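Local coordinates for putative superoxide reductase (Thermotoga maritima, PDB 3QZB), which probably reduces superoxide to hydrogen peroxide at an iron centre, using electrons delivered by rubredoxin, at residues H29-K40 with W133-E142; N59-I68 with P98-V109. All blocks are in the same frame, centred on the assembly; numbering follows the deposited sequence. Where two conformers were deposited one is given.

Contact 1: H29-K40 with W133-E142; sequences HVPVIEAPEKVK and WESSQKITVE. With FE (Fe (III) ion), chain B.
At the iron centre of this immunoglobulin-like beta-sandwich, His29 binds the metal while its back rests on Trp133, and from there the two segments run side by side, strand 31-34 on the three-stranded sheet and strand 133-141 on the other. The iron lies 2.2 Å from His29 NE2; His57, His63, Cys127 and His130 complete the site. His29 CB sits over the face of the indole, 3.3 Å from the centroid of the Trp133 five-membered ring, in a CH-pi contact. With CG anti to the carbonyl carbon (chi1 -72°), the imidazole lies in an offset stack on that ring, planes 12° apart. A broad indole suits this place because it supports a ligand ring without competing for the metal; its NE1 is hydrogen-bonded to the carbonyl of His130, a second iron ligand. Glu27 accepts from His29 ND1 and, with the iron bond, helps to fix the ring's rotation.

Farther along, the strands are too far apart for direct backbone pairing, and polar side chains and water bridge them. Ser135 OG donates to Pro31 O at 2.6 Å, and Ile33 CD1 packs against the same OG. Gln137 NE2 donates to two waters, one accepting from Ala35 N, the other donating to Pro36 O and Lys138 O. The segments then close into parallel pairing: Thr140 N gives to Glu37 O, Val39 N to Thr140 O, and Glu142 N to Val39 O. Branched Val39 and Val141 meet through their CG2 methyls at 3.8 Å. On the solvent side the bent Lys38 chain brings NZ to Glu142 OE2, 3.1 Å away, a salt bridge whose hydrogen bond is weak.

Contact 2: N59-I68 with P98-V109; sequences NTTEHHIRWI and PNIGAVYTEPTV. With FE (Fe (III) ion), chain B.
Ile65 and Pro107 form the tightly packed end of a contact that joins the iron-site loop, with its ligand His63, to the corner where strand 103-106 turns into strand 108-109. Ile65 crosses the proline ring at about a right angle, its CG2 3.6 Å from Pro107 CB. Pro107 is the centre of an inverse gamma turn, a place that suits its restricted backbone, and its ring gives the isoleucine a rigid apolar surface. Ile68 extends this patch, reaching Val109 CG1 with CD1 at 4.3 Å. Val51 of strand 44-51 touches both isoleucines, so this end belongs to the sandwich interior.

On the looser, partly exposed side, where other subunits also approach, polar groups replace methyls. Asn59 ND2 spends both its hydrogens: one runs nearly straight to Glu106 OE2 at 2.9 Å, in the amide plane but from above the carboxylate plane; the other reaches Thr105 O from above its carbonyl plane, more bent. Its OD1 accepts from His91, which fixes the flip of the amide. Asn99, whose positive phi of 67° asparagine tolerates well, uses both ends of its amide. OD1 accepts from Thr61 N at 3.0 Å, and ND2 gives a straight bond, 171° at the hydrogen, to the syn lone pair of Glu62 OE1, 2.8 Å away. Asn99 N adds a bond to Thr61 OG1, which is also hydrogen-bonded to the carbonyl of His91. Exposed Pro98 lies beside them and meets Glu62 of the fourth subunit. Such directional bonds probably hold the loop in shape just before His63.

Contacts 1 and 2 meet at the iron, which takes His29 from one and His63 from the other; His29 CD2 also touches Ile65 CD1 at 4.1 Å. Their centres nevertheless lie about 25 Å apart, on opposite sides of the chain's centre, and both reach the same two sheets. Each runs from core to surface: in contact 1 the His29-Trp133 end is buried and Lys38 exposed, in contact 2 the Ile65-Pro107 end is buried and Pro98 exposed. Contact 1 combines aromatic support at the metal with parallel backbone pairing, whereas contact 2 joins an apolar patch to side-chain amide bonds. Its strand 103-106 instead pairs with the third subunit, carrying the sheet across the interface.

Contact 1: H29-K40 with W133-E142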
loop_
_atom_site.group_PDB
_atom_site.type_symbol
_atom_site.label_atom_id
_atom_site.label_comp_id
_atom_site.label_asym_id
_atom_site.label_seq_id
_atom_site.Cartn_x
_atom_site.Cartn_y
_atom_site.Cartn_z
ATOM N N HIS A 29 -18.494 -8.728 -7.880
ATOM C CA HIS A 29 -17.304 -8.557 -7.095
ATOM C C HIS A 29 -16.145 -9.476 -7.461
ATOM O O HIS A 29 -15.035 -9.255 -6.966
ATOM C CB HIS A 29 -17.619 -8.745 -5.617
ATOM C CG HIS A 29 -18.401 -7.644 -5.007
ATOM N ND1 HIS A 29 -19.768 -7.693 -4.811
ATOM C CD2 HIS A 29 -17.997 -6.427 -4.606
ATOM C CE1 HIS A 29 -20.127 -6.536 -4.258
ATOM N NE2 HIS A 29 -19.078 -5.739 -4.156
ATOM N N VAL A 30 -16.352 -10.467 -8.300
ATOM C CA VAL A 30 -15.295 -11.452 -8.546
ATOM C C VAL A 30 -14.151 -10.785 -9.331
ATOM O O VAL A 30 -14.371 -10.200 -10.410
ATOM C CB VAL A 30 -15.829 -12.651 -9.325
ATOM C CG1 VAL A 30 -14.664 -13.581 -9.671
ATOM C CG2 VAL A 30 -16.963 -13.355 -8.531
ATOM N N PRO A 31 -12.894 -10.915 -8.852
ATOM C CA PRO A 31 -11.762 -10.382 -9.652
ATOM C C PRO A 31 -11.450 -11.387 -10.754
ATOM O O PRO A 31 -11.222 -12.561 -10.461
ATOM C CB PRO A 31 -10.656 -10.236 -8.617
ATOM C CG PRO A 31 -10.921 -11.303 -7.613
ATOM C CD PRO A 31 -12.458 -11.413 -7.539
ATOM N N VAL A 32 -11.473 -10.942 -11.994
ATOM C CA VAL A 32 -11.296 -11.802 -13.138
ATOM C C VAL A 32 -9.877 -11.662 -13.704
ATOM O O VAL A 32 -9.450 -10.554 -14.017
ATOM C CB VAL A 32 -12.322 -11.525 -14.236
ATOM C CG1 VAL A 32 -12.063 -12.438 -15.454
ATOM C CG2 VAL A 32 -13.753 -11.725 -13.673
ATOM N N ILE A 33 -9.155 -12.781 -13.739
ATOM C CA ILE A 33 -7.772 -12.845 -14.222
ATOM C C ILE A 33 -7.757 -13.111 -15.728
ATOM O O ILE A 33 -8.457 -14.031 -16.195
ATOM C CB ILE A 33 -7.034 -13.996 -13.530
ATOM C CG1 ILE A 33 -6.912 -13.754 -12.014
ATOM C CG2 ILE A 33 -5.595 -14.126 -14.129
ATOM C CD1 ILE A 33 -6.627 -15.013 -11.212
ATOM N N GLU A 34 -6.967 -12.342 -16.458
ATOM C CA GLU A 34 -6.626 -12.645 -17.852
ATOM C C GLU A 34 -5.109 -12.792 -17.920
ATOM O O GLU A 34 -4.380 -11.850 -17.660
ATOM C CB GLU A 34 -7.072 -11.534 -18.749
ATOM C CG GLU A 34 -8.572 -11.367 -18.766
ATOM C CD GLU A 34 -8.992 -10.139 -19.552
ATOM O OE1 GLU A 34 -8.993 -10.201 -20.809
ATOM O OE2 GLU A 34 -9.321 -9.105 -18.957
ATOM N N ALA A 35 -4.673 -13.989 -18.266
ATOM C CA ALA A 35 -3.236 -14.283 -18.363
ATOM C C ALA A 35 -3.114 -15.460 -19.326
ATOM O O ALA A 35 -4.005 -16.294 -19.388
ATOM C CB ALA A 35 -2.660 -14.661 -16.974
ATOM N N PRO A 36 -1.986 -15.585 -20.019
ATOM C CA PRO A 36 -1.768 -16.752 -20.892
ATOM C C PRO A 36 -1.728 -18.060 -20.115
ATOM O O PRO A 36 -1.283 -18.107 -18.973
ATOM C CB PRO A 36 -0.436 -16.474 -21.540
ATOM C CG PRO A 36 0.127 -15.334 -20.905
ATOM C CD PRO A 36 -0.830 -14.690 -19.953
ATOM N N GLU A 37 -2.108 -19.132 -20.795
ATOM C CA GLU A 37 -2.040 -20.445 -20.189
ATOM C C GLU A 37 -0.587 -20.918 -19.987
ATOM O O GLU A 37 -0.274 -21.624 -19.025
ATOM C CB GLU A 37 -2.771 -21.455 -21.099
ATOM C CG GLU A 37 -2.749 -22.857 -20.686
ATOM C CD GLU A 37 -3.694 -23.742 -21.515
ATOM O OE1 GLU A 37 -3.971 -23.397 -22.694
ATOM O OE2 GLU A 37 -4.122 -24.788 -20.973
ATOM N N LYS A 38 0.262 -20.588 -20.949
ATOM C CA LYS A 38 1.641 -21.103 -20.943
ATOM C C LYS A 38 2.555 -20.011 -21.473
ATOM O O LYS A 38 2.198 -19.291 -22.407
ATOM C CB LYS A 38 1.741 -22.365 -21.811
ATOM C CG LYS A 38 3.150 -23.005 -21.847
ATOM C CD LYS A 38 3.114 -24.336 -22.635
ATOM C CE LYS A 38 3.565 -24.165 -24.122
ATOM N NZ LYS A 38 5.055 -24.397 -24.430
ATOM N N VAL A 39 3.732 -19.885 -20.847
ATOM C CA VAL A 39 4.710 -18.870 -21.178
ATOM C C VAL A 39 6.111 -19.467 -21.190
ATOM O O VAL A 39 6.340 -20.531 -20.629
ATOM C CB VAL A 39 4.648 -17.685 -20.190
ATOM C CG1 VAL A 39 3.247 -17.041 -20.243
ATOM C CG2 VAL A 39 5.018 -18.118 -18.786
ATOM N N LYS A 40 7.032 -18.752 -21.822
ATOM C CA LYS A 40 8.437 -19.127 -21.801
ATOM C C LYS A 40 9.074 -18.713 -20.486
ATOM O O LYS A 40 8.638 -17.778 -19.798
ATOM C CB LYS A 40 9.186 -18.468 -22.960
ATOM C CG LYS A 40 8.662 -18.864 -24.314
ATOM C CD LYS A 40 9.324 -18.103 -25.450
ATOM C CE LYS A 40 8.848 -18.619 -26.841
ATOM N NZ LYS A 40 7.373 -18.570 -27.072
ATOM N N TRP A 133 -12.768 -10.959 -1.924
ATOM C CA TRP A 133 -13.136 -11.840 -3.013
ATOM C C TRP A 133 -11.873 -12.359 -3.660
ATOM O O TRP A 133 -10.872 -11.648 -3.741
ATOM C CB TRP A 133 -13.948 -11.026 -4.065
ATOM C CG TRP A 133 -15.190 -10.465 -3.471
ATOM C CD1 TRP A 133 -15.283 -9.346 -2.681
ATOM C CD2 TRP A 133 -16.492 -11.050 -3.471
ATOM N NE1 TRP A 133 -16.575 -9.194 -2.242
ATOM C CE2 TRP A 133 -17.315 -10.249 -2.674
ATOM C CE3 TRP A 133 -17.025 -12.202 -4.054
ATOM C CZ2 TRP A 133 -18.691 -10.520 -2.509
ATOM C CZ3 TRP A 133 -18.361 -12.478 -3.885
ATOM C CH2 TRP A 133 -19.178 -11.672 -3.095
ATOM N N GLU A 134 -11.934 -13.582 -4.189
ATOM C CA GLU A 134 -10.760 -14.192 -4.836
ATOM C C GLU A 134 -11.093 -14.985 -6.069
ATOM O O GLU A 134 -12.254 -15.408 -6.278
ATOM C CB GLU A 134 -9.968 -15.073 -3.858
ATOM C CG GLU A 134 -10.639 -16.323 -3.449
ATOM C CD GLU A 134 -9.744 -17.174 -2.565
ATOM O OE1 GLU A 134 -8.548 -17.335 -2.833
ATOM O OE2 GLU A 134 -10.273 -17.792 -1.653
ATOM N N SER A 135 -10.073 -15.224 -6.858
ATOM C CA SER A 135 -10.106 -16.188 -7.951
ATOM C C SER A 135 -8.670 -16.663 -8.202
ATOM O O SER A 135 -7.721 -16.058 -7.745
ATOM C CB SER A 135 -10.702 -15.588 -9.206
ATOM O OG SER A 135 -9.854 -14.688 -9.814
ATOM N N SER A 136 -8.518 -17.729 -8.993
ATOM C CA SER A 136 -7.207 -18.247 -9.298
ATOM C C SER A 136 -7.160 -18.951 -10.630
ATOM O O SER A 136 -8.197 -19.330 -11.159
ATOM C CB SER A 136 -6.721 -19.190 -8.203
ATOM O OG SER A 136 -7.445 -20.394 -8.164
ATOM N N GLN A 137 -5.952 -19.047 -11.179
ATOM C CA GLN A 137 -5.728 -19.619 -12.519
ATOM C C GLN A 137 -4.318 -20.210 -12.542
ATOM O O GLN A 137 -3.366 -19.539 -12.187
ATOM C CB GLN A 137 -5.825 -18.472 -13.607
ATOM C CG GLN A 137 -5.783 -18.828 -14.969
ATOM C CD GLN A 137 -6.284 -17.730 -15.727
ATOM O OE1 GLN A 137 -7.420 -17.246 -15.479
ATOM N NE2 GLN A 137 -5.504 -17.302 -16.636
ATOM N N LYS A 138 -4.198 -21.429 -13.074
ATOM C CA LYS A 138 -2.894 -22.025 -13.308
ATOM C C LYS A 138 -2.150 -21.330 -14.448
ATOM O O LYS A 138 -2.780 -20.897 -15.415
ATOM C CB LYS A 138 -3.083 -23.476 -13.688
ATOM C CG LYS A 138 -1.873 -24.374 -13.595
ATOM C CD LYS A 138 -1.607 -24.726 -12.099
ATOM C CE LYS A 138 -0.320 -25.537 -11.873
ATOM N NZ LYS A 138 0.895 -24.886 -12.516
ATOM N N ILE A 139 -0.821 -21.289 -14.357
ATOM C CA ILE A 139 0.038 -20.849 -15.473
ATOM C C ILE A 139 1.197 -21.842 -15.553
ATOM O O ILE A 139 1.825 -22.197 -14.553
ATOM C CB ILE A 139 0.465 -19.378 -15.370
ATOM C CG1 ILE A 139 1.176 -18.919 -16.643
ATOM C CG2 ILE A 139 1.246 -19.145 -14.064
ATOM C CD1 ILE A 139 1.267 -17.394 -16.767
ATOM N N THR A 140 1.461 -22.271 -16.789
ATOM C CA THR A 140 2.550 -23.228 -17.043
ATOM C C THR A 140 3.718 -22.431 -17.630
ATOM O O THR A 140 3.543 -21.592 -18.537
ATOM C CB THR A 140 2.084 -24.280 -18.040
ATOM O OG1 THR A 140 1.002 -25.019 -17.455
ATOM C CG2 THR A 140 3.207 -25.241 -18.401
ATOM N N VAL A 141 4.924 -22.682 -17.132
ATOM C CA VAL A 141 6.127 -22.016 -17.581
ATOM C C VAL A 141 7.041 -23.091 -18.166
ATOM O O VAL A 141 7.264 -24.138 -17.545
ATOM C CB VAL A 141 6.816 -21.295 -16.411
ATOM C CG1 VAL A 141 8.080 -20.611 -16.880
ATOM C CG2 VAL A 141 5.818 -20.281 -15.770
ATOM N N GLU A 142 7.589 -22.843 -19.324
ATOM C CA GLU A 142 8.568 -23.738 -19.943
ATOM C C GLU A 142 9.723 -23.987 -19.003
ATOM O O GLU A 142 10.163 -23.105 -18.261
ATOM C CB GLU A 142 9.088 -23.165 -21.248
ATOM C CG GLU A 142 8.085 -23.173 -22.374
ATOM C CD GLU A 142 8.564 -22.736 -23.712
ATOM O OE1 GLU A 142 9.684 -22.202 -23.809
ATOM O OE2 GLU A 142 7.772 -22.865 -24.668
HETATM FE FE FE B . -19.178 -3.709 -3.428
HETATM O O HOH W 1 -10.286 -15.268 -12.598
HETATM O O HOH W 2 -9.091 -16.168 -17.314
HETATM O O HOH W 3 -7.161 -15.850 -18.669
HETATM O O HOH W 4 -2.803 -18.363 -16.679
HETATM O O HOH W 5 -1.425 -23.530 -17.328
HETATM O O HOH W 6 7.348 -21.434 -26.816
#

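Contact 2: N59-I68 with P98-V109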
loop_
_atom_site.group_PDB
_atom_site.type_symbol
_atom_site.label_atom_id
_atom_site.label_comp_id
_atom_site.label_asym_id
_atom_site.label_seq_id
_atom_site.Cartn_x
_atom_site.Cartn_y
_atom_site.Cartn_z
ATOM N N ASN A 59 -18.622 2.905 -8.533
ATOM C CA ASN A 59 -17.411 3.581 -8.084
ATOM C C ASN A 59 -17.838 4.955 -7.622
ATOM O O ASN A 59 -17.702 5.959 -8.302
ATOM C CB ASN A 59 -16.428 3.696 -9.205
ATOM C CG ASN A 59 -15.062 4.131 -8.731
ATOM O OD1 ASN A 59 -14.854 4.426 -7.536
ATOM N ND2 ASN A 59 -14.100 4.165 -9.670
ATOM N N THR A 60 -18.412 4.993 -6.422
ATOM C CA THR A 60 -18.850 6.226 -5.785
ATOM C C THR A 60 -18.011 6.476 -4.552
ATOM O O THR A 60 -17.292 5.584 -4.067
ATOM C CB THR A 60 -20.351 6.170 -5.409
ATOM O OG1 THR A 60 -20.477 5.207 -4.350
ATOM C CG2 THR A 60 -21.230 5.794 -6.623
ATOM N N THR A 61 -18.154 7.667 -3.954
ATOM C CA THR A 61 -17.441 7.931 -2.778
ATOM C C THR A 61 -17.821 6.947 -1.646
ATOM O O THR A 61 -16.991 6.518 -0.866
ATOM C CB THR A 61 -17.691 9.405 -2.366
ATOM O OG1 THR A 61 -17.269 10.317 -3.424
ATOM C CG2 THR A 61 -17.004 9.784 -1.048
ATOM N N GLU A 62 -19.099 6.566 -1.579
ATOM C CA GLU A 62 -19.603 5.680 -0.563
ATOM C C GLU A 62 -19.326 4.201 -0.792
ATOM O O GLU A 62 -19.269 3.446 0.178
ATOM C CB GLU A 62 -21.133 5.902 -0.379
ATOM C CG GLU A 62 -21.525 7.340 -0.045
ATOM C CD GLU A 62 -21.482 8.364 -1.230
ATOM O OE1 GLU A 62 -21.427 7.997 -2.440
ATOM O OE2 GLU A 62 -21.578 9.593 -0.916
ATOM N N HIS A 63 -19.178 3.801 -2.063
ATOM C CA HIS A 63 -19.112 2.377 -2.408
ATOM C C HIS A 63 -18.178 2.214 -3.596
ATOM O O HIS A 63 -18.490 2.636 -4.704
ATOM C CB HIS A 63 -20.490 1.838 -2.754
ATOM C CG HIS A 63 -20.519 0.382 -3.094
ATOM N ND1 HIS A 63 -21.519 -0.150 -3.866
ATOM C CD2 HIS A 63 -19.648 -0.635 -2.830
ATOM C CE1 HIS A 63 -21.270 -1.446 -4.037
ATOM N NE2 HIS A 63 -20.131 -1.775 -3.413
ATOM N N HIS A 64 -17.077 1.485 -3.397
ATOM C CA HIS A 64 -16.076 1.317 -4.437
ATOM C C HIS A 64 -15.154 0.174 -4.124
ATOM O O HIS A 64 -14.970 -0.206 -2.961
ATOM C CB HIS A 64 -15.261 2.631 -4.590
ATOM C CG HIS A 64 -14.682 3.134 -3.284
ATOM N ND1 HIS A 64 -15.257 4.177 -2.593
ATOM C CD2 HIS A 64 -13.623 2.743 -2.543
ATOM C CE1 HIS A 64 -14.555 4.380 -1.489
ATOM N NE2 HIS A 64 -13.587 3.505 -1.410
ATOM N N ILE A 65 -14.547 -0.358 -5.169
ATOM C CA ILE A 65 -13.427 -1.313 -4.999
ATOM C C ILE A 65 -12.155 -0.566 -4.666
ATOM O O ILE A 65 -11.750 0.359 -5.334
ATOM C CB ILE A 65 -13.246 -2.116 -6.295
ATOM C CG1 ILE A 65 -14.543 -2.826 -6.724
ATOM C CG2 ILE A 65 -12.052 -3.089 -6.154
ATOM C CD1 ILE A 65 -15.113 -3.739 -5.673
ATOM N N ARG A 66 -11.535 -0.956 -3.560
ATOM C CA ARG A 66 -10.331 -0.321 -3.046
ATOM C C ARG A 66 -9.034 -0.823 -3.703
ATOM O O ARG A 66 -8.127 -0.028 -3.917
ATOM C CB ARG A 66 -10.238 -0.610 -1.546
ATOM C CG ARG A 66 -11.291 0.077 -0.674
ATOM C CD ARG A 66 -10.927 1.498 -0.394
ATOM N NE ARG A 66 -11.811 2.170 0.553
ATOM C CZ ARG A 66 -11.798 1.976 1.849
ATOM N NH1 ARG A 66 -10.952 1.142 2.412
ATOM N NH2 ARG A 66 -12.646 2.650 2.637
ATOM N N TRP A 67 -8.941 -2.121 -3.936
ATOM C CA TRP A 67 -7.691 -2.727 -4.425
ATOM C C TRP A 67 -7.908 -4.087 -4.980
ATOM O O TRP A 67 -8.874 -4.775 -4.689
ATOM C CB TRP A 67 -6.586 -2.665 -3.343
ATOM C CG TRP A 67 -6.879 -3.255 -1.988
ATOM C CD1 TRP A 67 -7.108 -2.535 -0.853
ATOM C CD2 TRP A 67 -7.006 -4.653 -1.577
ATOM N NE1 TRP A 67 -7.257 -3.343 0.226
ATOM C CE2 TRP A 67 -7.208 -4.655 -0.175
ATOM C CE3 TRP A 67 -6.945 -5.881 -2.224
ATOM C CZ2 TRP A 67 -7.328 -5.826 0.568
ATOM C CZ3 TRP A 67 -7.069 -7.032 -1.496
ATOM C CH2 TRP A 67 -7.245 -7.001 -0.114
ATOM N N ILE A 68 -6.886 -4.500 -5.756
ATOM C CA ILE A 68 -6.629 -5.869 -6.173
ATOM C C ILE A 68 -5.189 -6.166 -5.745
ATOM O O ILE A 68 -4.316 -5.296 -5.920
ATOM C CB ILE A 68 -6.754 -5.995 -7.688
ATOM C CG1 ILE A 68 -8.221 -5.934 -8.126
ATOM C CG2 ILE A 68 -6.065 -7.290 -8.203
ATOM C CD1 ILE A 68 -8.396 -5.585 -9.594
ATOM N N PRO A 98 -19.157 14.870 -2.004
ATOM C CA PRO A 98 -18.924 13.515 -2.534
ATOM C C PRO A 98 -19.543 13.412 -3.924
ATOM O O PRO A 98 -20.525 14.062 -4.241
ATOM C CB PRO A 98 -19.669 12.600 -1.539
ATOM C CG PRO A 98 -20.732 13.485 -0.997
ATOM C CD PRO A 98 -20.124 14.867 -0.904
ATOM N N ASN A 99 -18.905 12.621 -4.767
ATOM C CA ASN A 99 -19.451 12.314 -6.078
ATOM C C ASN A 99 -19.525 13.495 -7.032
ATOM O O ASN A 99 -20.200 13.387 -8.037
ATOM C CB ASN A 99 -20.816 11.573 -5.988
ATOM C CG ASN A 99 -20.665 10.313 -5.203
ATOM O OD1 ASN A 99 -19.869 9.433 -5.599
ATOM N ND2 ASN A 99 -21.397 10.184 -4.124
ATOM N N ILE A 100 -18.823 14.582 -6.740
ATOM C CA ILE A 100 -18.683 15.643 -7.757
ATOM C C ILE A 100 -17.188 15.996 -7.964
ATOM O O ILE A 100 -16.880 17.009 -8.590
ATOM C CB ILE A 100 -19.578 16.906 -7.537
ATOM C CG1 ILE A 100 -19.133 17.563 -6.238
ATOM C CG2 ILE A 100 -21.165 16.561 -7.590
ATOM C CD1 ILE A 100 -19.883 18.964 -6.072
ATOM N N GLY A 101 -16.257 15.154 -7.529
ATOM C CA GLY A 101 -14.848 15.405 -7.805
ATOM C C GLY A 101 -14.466 15.085 -9.261
ATOM O O GLY A 101 -15.236 14.510 -10.060
ATOM N N ALA A 102 -13.245 15.439 -9.594
ATOM C CA ALA A 102 -12.758 15.381 -10.974
ATOM C C ALA A 102 -12.322 13.997 -11.441
ATOM O O ALA A 102 -12.107 13.865 -12.637
ATOM C CB ALA A 102 -11.609 16.336 -11.135
ATOM N N VAL A 103 -12.094 13.053 -10.515
ATOM C CA VAL A 103 -11.360 11.847 -10.911
ATOM C C VAL A 103 -11.856 10.622 -10.165
ATOM O O VAL A 103 -12.127 10.624 -8.938
ATOM C CB VAL A 103 -9.835 12.001 -10.760
ATOM C CG1 VAL A 103 -9.427 12.492 -9.357
ATOM C CG2 VAL A 103 -9.049 10.746 -11.158
ATOM N N TYR A 104 -11.931 9.509 -10.908
ATOM C CA TYR A 104 -12.260 8.166 -10.414
ATOM C C TYR A 104 -11.248 7.180 -10.953
ATOM O O TYR A 104 -10.900 7.253 -12.128
ATOM C CB TYR A 104 -13.644 7.701 -10.912
ATOM C CG TYR A 104 -14.796 8.588 -10.447
ATOM C CD1 TYR A 104 -15.055 9.810 -11.050
ATOM C CD2 TYR A 104 -15.601 8.191 -9.409
ATOM C CE1 TYR A 104 -16.080 10.636 -10.602
ATOM C CE2 TYR A 104 -16.655 9.017 -8.972
ATOM C CZ TYR A 104 -16.867 10.254 -9.553
ATOM O OH TYR A 104 -17.916 11.027 -9.074
ATOM N N THR A 105 -10.827 6.228 -10.116
ATOM C CA THR A 105 -9.927 5.153 -10.542
ATOM C C THR A 105 -10.719 3.862 -10.596
ATOM O O THR A 105 -11.274 3.413 -9.574
ATOM C CB THR A 105 -8.757 4.967 -9.585
ATOM O OG1 THR A 105 -8.227 6.262 -9.291
ATOM C CG2 THR A 105 -7.736 4.024 -10.230
ATOM N N GLU A 106 -10.787 3.257 -11.791
ATOM C CA GLU A 106 -11.513 2.022 -11.977
ATOM C C GLU A 106 -10.720 0.808 -11.513
ATOM O O GLU A 106 -9.490 0.804 -11.584
ATOM C CB GLU A 106 -11.942 1.826 -13.438
ATOM C CG GLU A 106 -12.916 2.916 -13.940
ATOM C CD GLU A 106 -14.266 2.792 -13.256
ATOM O OE1 GLU A 106 -14.941 1.799 -13.527
ATOM O OE2 GLU A 106 -14.640 3.633 -12.427
ATOM N N PRO A 107 -11.417 -0.250 -11.087
ATOM C CA PRO A 107 -10.728 -1.436 -10.548
ATOM C C PRO A 107 -10.327 -2.440 -11.623
ATOM O O PRO A 107 -10.831 -3.536 -11.746
ATOM C CB PRO A 107 -11.710 -2.014 -9.556
ATOM C CG PRO A 107 -13.045 -1.703 -10.170
ATOM C CD PRO A 107 -12.864 -0.307 -10.782
ATOM N N THR A 108 -9.339 -1.969 -12.394
ATOM C CA THR A 108 -8.749 -2.657 -13.530
ATOM C C THR A 108 -7.261 -2.425 -13.383
ATOM O O THR A 108 -6.837 -1.319 -13.086
ATOM C CB THR A 108 -9.308 -2.126 -14.893
ATOM O OG1 THR A 108 -10.724 -2.176 -14.887
ATOM C CG2 THR A 108 -8.767 -2.985 -16.061
ATOM N N VAL A 109 -6.464 -3.480 -13.528
ATOM C CA VAL A 109 -5.014 -3.289 -13.497
ATOM C C VAL A 109 -4.347 -4.302 -14.435
ATOM O O VAL A 109 -4.756 -5.429 -14.521
ATOM C CB VAL A 109 -4.447 -3.333 -12.053
ATOM C CG1 VAL A 109 -4.604 -4.741 -11.431
ATOM C CG2 VAL A 109 -2.970 -2.824 -12.030
HETATM FE FE FE B . -19.178 -3.709 -3.428
HETATM O O HOH W 7 -23.502 11.449 -2.439
HETATM O O HOH W 8 -12.552 1.892 -7.574
#